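Local coordinates for iron-regulated ABC transporter siderophore-binding protein SirA (Staphylococcus aureus subsp. aureus, PDB 3MWF), which binds the iron(III) siderophore staphyloferrin B, probably handing it to an ABC transporter for uptake into the cell, at residues P53-I58 and D267-N272. Numbering follows the deposited sequence.
With SE8 (5-[(2-{[(3S)-5-{[(2S)-2-amino-2-carboxyethyl]amino}-3-carboxy-3-hydroxy-5-oxopentanoyl]amino}ethyl)amino]-2,5-dioxopentanoic acid), chain C.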
loop_
_atom_site.group_PDB
_atom_site.type_symbol
_atom_site.label_atom_id
_atom_site.label_comp_id
_atom_site.label_asym_id
_atom_site.label_seq_id
_atom_site.Cartn_x
_atom_site.Cartn_y
_atom_site.Cartn_z
ATOM N N PRO A 53 8.220 -10.107 13.352
ATOM C CA PRO A 53 6.775 -9.822 13.348
ATOM C C PRO A 53 6.399 -8.364 13.088
ATOM O O PRO A 53 5.205 -8.081 12.927
ATOM C CB PRO A 53 6.375 -10.202 14.776
ATOM C CG PRO A 53 7.523 -9.812 15.564
ATOM C CD PRO A 53 8.731 -10.191 14.737
ATOM N N LYS A 54 7.378 -7.451 13.066
ATOM C CA LYS A 54 7.105 -6.018 12.963
ATOM C C LYS A 54 8.139 -5.362 12.055
ATOM O O LYS A 54 9.343 -5.521 12.265
ATOM C CB LYS A 54 7.177 -5.351 14.351
ATOM C CG LYS A 54 6.086 -5.842 15.340
ATOM C CD LYS A 54 6.420 -5.444 16.778
ATOM C CE LYS A 54 5.377 -6.065 17.745
ATOM N NZ LYS A 54 5.767 -5.798 19.162
ATOM N N PHE A 55 7.677 -4.625 11.052
ATOM C CA PHE A 55 8.603 -3.936 10.161
ATOM C C PHE A 55 9.572 -3.056 10.946
ATOM O O PHE A 55 9.169 -2.339 11.881
ATOM C CB PHE A 55 7.863 -3.016 9.179
ATOM C CG PHE A 55 7.101 -3.739 8.110
ATOM C CD1 PHE A 55 7.730 -4.676 7.289
ATOM C CD2 PHE A 55 5.748 -3.432 7.877
ATOM C CE1 PHE A 55 7.034 -5.339 6.274
ATOM C CE2 PHE A 55 5.051 -4.077 6.879
ATOM C CZ PHE A 55 5.662 -5.032 6.067
ATOM N N GLU A 56 10.840 -3.096 10.545
ATOM C CA GLU A 56 11.890 -2.284 11.181
ATOM C C GLU A 56 11.519 -0.804 11.341
ATOM O O GLU A 56 11.731 -0.199 12.402
ATOM C CB GLU A 56 13.204 -2.420 10.397
ATOM C CG GLU A 56 14.405 -1.830 11.120
ATOM C CD GLU A 56 14.874 -2.731 12.248
ATOM O OE1 GLU A 56 14.169 -3.718 12.540
ATOM O OE2 GLU A 56 15.944 -2.472 12.834
ATOM N N TYR A 57 10.927 -0.221 10.302
ATOM C CA TYR A 57 10.612 1.203 10.312
ATOM C C TYR A 57 9.618 1.610 11.416
ATOM O O TYR A 57 9.640 2.741 11.883
ATOM C CB TYR A 57 10.171 1.712 8.914
ATOM C CG TYR A 57 8.669 1.589 8.674
ATOM C CD1 TYR A 57 8.128 0.412 8.198
ATOM C CD2 TYR A 57 7.811 2.636 8.991
ATOM C CE1 TYR A 57 6.727 0.277 7.998
ATOM C CE2 TYR A 57 6.431 2.536 8.807
ATOM C CZ TYR A 57 5.906 1.341 8.315
ATOM O OH TYR A 57 4.552 1.244 8.135
ATOM N N ILE A 58 8.799 0.667 11.874
ATOM C CA ILE A 58 7.752 0.966 12.849
ATOM C C ILE A 58 7.837 0.231 14.199
ATOM O O ILE A 58 7.065 0.539 15.132
ATOM C CB ILE A 58 6.369 0.707 12.179
ATOM C CG1 ILE A 58 5.254 1.522 12.839
ATOM C CG2 ILE A 58 6.059 -0.804 12.063
ATOM C CD1 ILE A 58 3.937 1.442 12.061
ATOM N N ASP A 267 12.582 -0.798 -2.447
ATOM C CA ASP A 267 12.240 -1.432 -1.173
ATOM C C ASP A 267 10.782 -1.860 -1.213
ATOM O O ASP A 267 9.895 -1.003 -1.273
ATOM C CB ASP A 267 12.436 -0.440 -0.025
ATOM C CG ASP A 267 12.482 -1.125 1.303
ATOM O OD1 ASP A 267 11.600 -1.968 1.615
ATOM O OD2 ASP A 267 13.440 -0.872 2.042
ATOM N N GLU A 268 10.537 -3.165 -1.168
ATOM C CA GLU A 268 9.140 -3.675 -1.187
ATOM C C GLU A 268 8.273 -3.130 -0.048
ATOM O O GLU A 268 7.046 -3.050 -0.190
ATOM C CB GLU A 268 9.103 -5.215 -1.180
ATOM C CG GLU A 268 9.726 -5.821 0.112
ATOM C CD GLU A 268 9.719 -7.329 0.145
ATOM O OE1 GLU A 268 8.844 -8.005 -0.429
ATOM O OE2 GLU A 268 10.631 -7.876 0.781
ATOM N N ILE A 269 8.888 -2.781 1.092
ATOM C CA ILE A 269 8.091 -2.304 2.238
ATOM C C ILE A 269 7.507 -0.930 1.936
ATOM O O ILE A 269 6.306 -0.712 2.084
ATOM C CB ILE A 269 8.931 -2.294 3.535
ATOM C CG1 ILE A 269 9.378 -3.719 3.827
ATOM C CG2 ILE A 269 8.119 -1.717 4.703
ATOM C CD1 ILE A 269 10.437 -3.788 4.962
ATOM N N THR A 270 8.363 -0.039 1.444
ATOM C CA THR A 270 7.927 1.296 1.007
ATOM C C THR A 270 6.933 1.234 -0.159
ATOM O O THR A 270 5.925 1.956 -0.172
ATOM C CB THR A 270 9.144 2.107 0.590
ATOM O OG1 THR A 270 9.919 2.334 1.766
ATOM C CG2 THR A 270 8.751 3.487 -0.010
ATOM N N TRP A 271 7.256 0.387 -1.133
ATOM C CA TRP A 271 6.546 0.381 -2.399
ATOM C C TRP A 271 5.251 -0.405 -2.396
ATOM O O TRP A 271 4.425 -0.218 -3.300
ATOM C CB TRP A 271 7.464 -0.062 -3.548
ATOM C CG TRP A 271 8.342 1.081 -3.993
ATOM C CD1 TRP A 271 9.475 1.548 -3.364
ATOM C CD2 TRP A 271 8.112 1.938 -5.111
ATOM N NE1 TRP A 271 9.970 2.646 -4.047
ATOM C CE2 TRP A 271 9.146 2.909 -5.117
ATOM C CE3 TRP A 271 7.125 1.986 -6.114
ATOM C CZ2 TRP A 271 9.234 3.907 -6.105
ATOM C CZ3 TRP A 271 7.206 2.976 -7.097
ATOM C CH2 TRP A 271 8.264 3.924 -7.089
ATOM N N ASN A 272 5.057 -1.292 -1.409
ATOM C CA ASN A 272 3.810 -2.031 -1.370
ATOM C C ASN A 272 3.374 -2.571 -0.011
ATOM O O ASN A 272 2.172 -2.522 0.334
ATOM C CB ASN A 272 3.854 -3.233 -2.338
ATOM C CG ASN A 272 2.481 -3.838 -2.528
ATOM O OD1 ASN A 272 1.520 -3.121 -2.839
ATOM N ND2 ASN A 272 2.379 -5.147 -2.340
HETATM C C1 SE8 C . -1.540 -12.351 0.306
HETATM C C2 SE8 C . -0.231 -12.385 -0.433
HETATM C C3 SE8 C . 0.870 -11.732 0.388
HETATM N N4 SE8 C . 0.663 -10.300 0.579
HETATM C C5 SE8 C . 1.200 -9.404 -0.223
HETATM C C6 SE8 C . 0.776 -7.970 -0.020
HETATM C C7 SE8 C . -0.536 -7.682 -0.749
HETATM C C8 SE8 C . -0.997 -6.266 -0.357
HETATM C C9 SE8 C . -2.178 -5.739 -1.170
HETATM N N10 SE8 C . -3.111 -6.609 -1.552
HETATM C C11 SE8 C . -4.253 -6.121 -2.292
HETATM C C12 SE8 C . -5.543 -6.383 -1.534
HETATM N N13 SE8 C . -6.711 -6.332 -2.403
HETATM C C14 SE8 C . -7.144 -7.377 -3.170
HETATM C C15 SE8 C . -6.685 -8.769 -2.854
HETATM C C16 SE8 C . -5.317 -8.817 -3.489
HETATM C C17 SE8 C . -4.308 -9.688 -2.807
HETATM C C18 SE8 C . -3.721 -10.687 -3.686
HETATM O O19 SE8 C . -1.703 -13.143 1.270
HETATM O O20 SE8 C . -2.427 -11.574 -0.101
HETATM N N21 SE8 C . -0.395 -11.698 -1.729
HETATM O O22 SE8 C . 1.996 -9.666 -1.104
HETATM C C23 SE8 C . -0.349 -7.837 -2.247
HETATM O O24 SE8 C . 0.250 -6.939 -2.890
HETATM O O25 SE8 C . -0.808 -8.852 -2.829
HETATM O O26 SE8 C . -1.504 -8.675 -0.364
HETATM O O27 SE8 C . -2.244 -4.542 -1.430
HETATM O O28 SE8 C . -7.874 -7.228 -4.133
HETATM O O29 SE8 C . -3.904 -9.487 -1.658
HETATM O O30 SE8 C . -2.603 -11.111 -3.413
HETATM O O31 SE8 C . -4.336 -11.059 -4.717
#
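Phe55 and Ile269 bring the two backbones to their nearest approach, 8.1 Å between their CA atoms, where the irregular loop 53-58 faces the first turn of a short helix. Asp267 caps that helix: its OD1 accepts from Ile269 N through the anti lone pair (2.9 Å). A turn holds the loop too, Ile58 N bonding to Phe55 O. The two segments belong to opposite lobes of a periplasmic-binding-protein fold, so a contact between them spans the interlobe cleft that receives the siderophore. Within the two segments Ile269 makes the apolar contact for the helix, and Phe55 also touches Leu273 farther along it. The CG2 of Ile269, anti to the backbone N, sits over one face of the Phe55 ring, 4.0 Å from the centroid and 11° off the normal, a CH-pi contact, while its CD1 reaches Phe55 CD1 at 3.7 Å. The same CG2 meets Tyr57 CD1 obliquely at 4.1 Å, so that one methyl touches both aromatic rings. The hydroxyl of Tyr57 hydrogen-bonds to Asp33, which ties this ring to helix 29-37. Three residues beyond Ile269, Asn272 turns to the ligand, and its ND2 donates to SE8 O24, a carboxylate oxygen, at 2.8 Å and 159°; Tyr176, Arg93, Arg169 and Arg174 also hydrogen-bond to SE8.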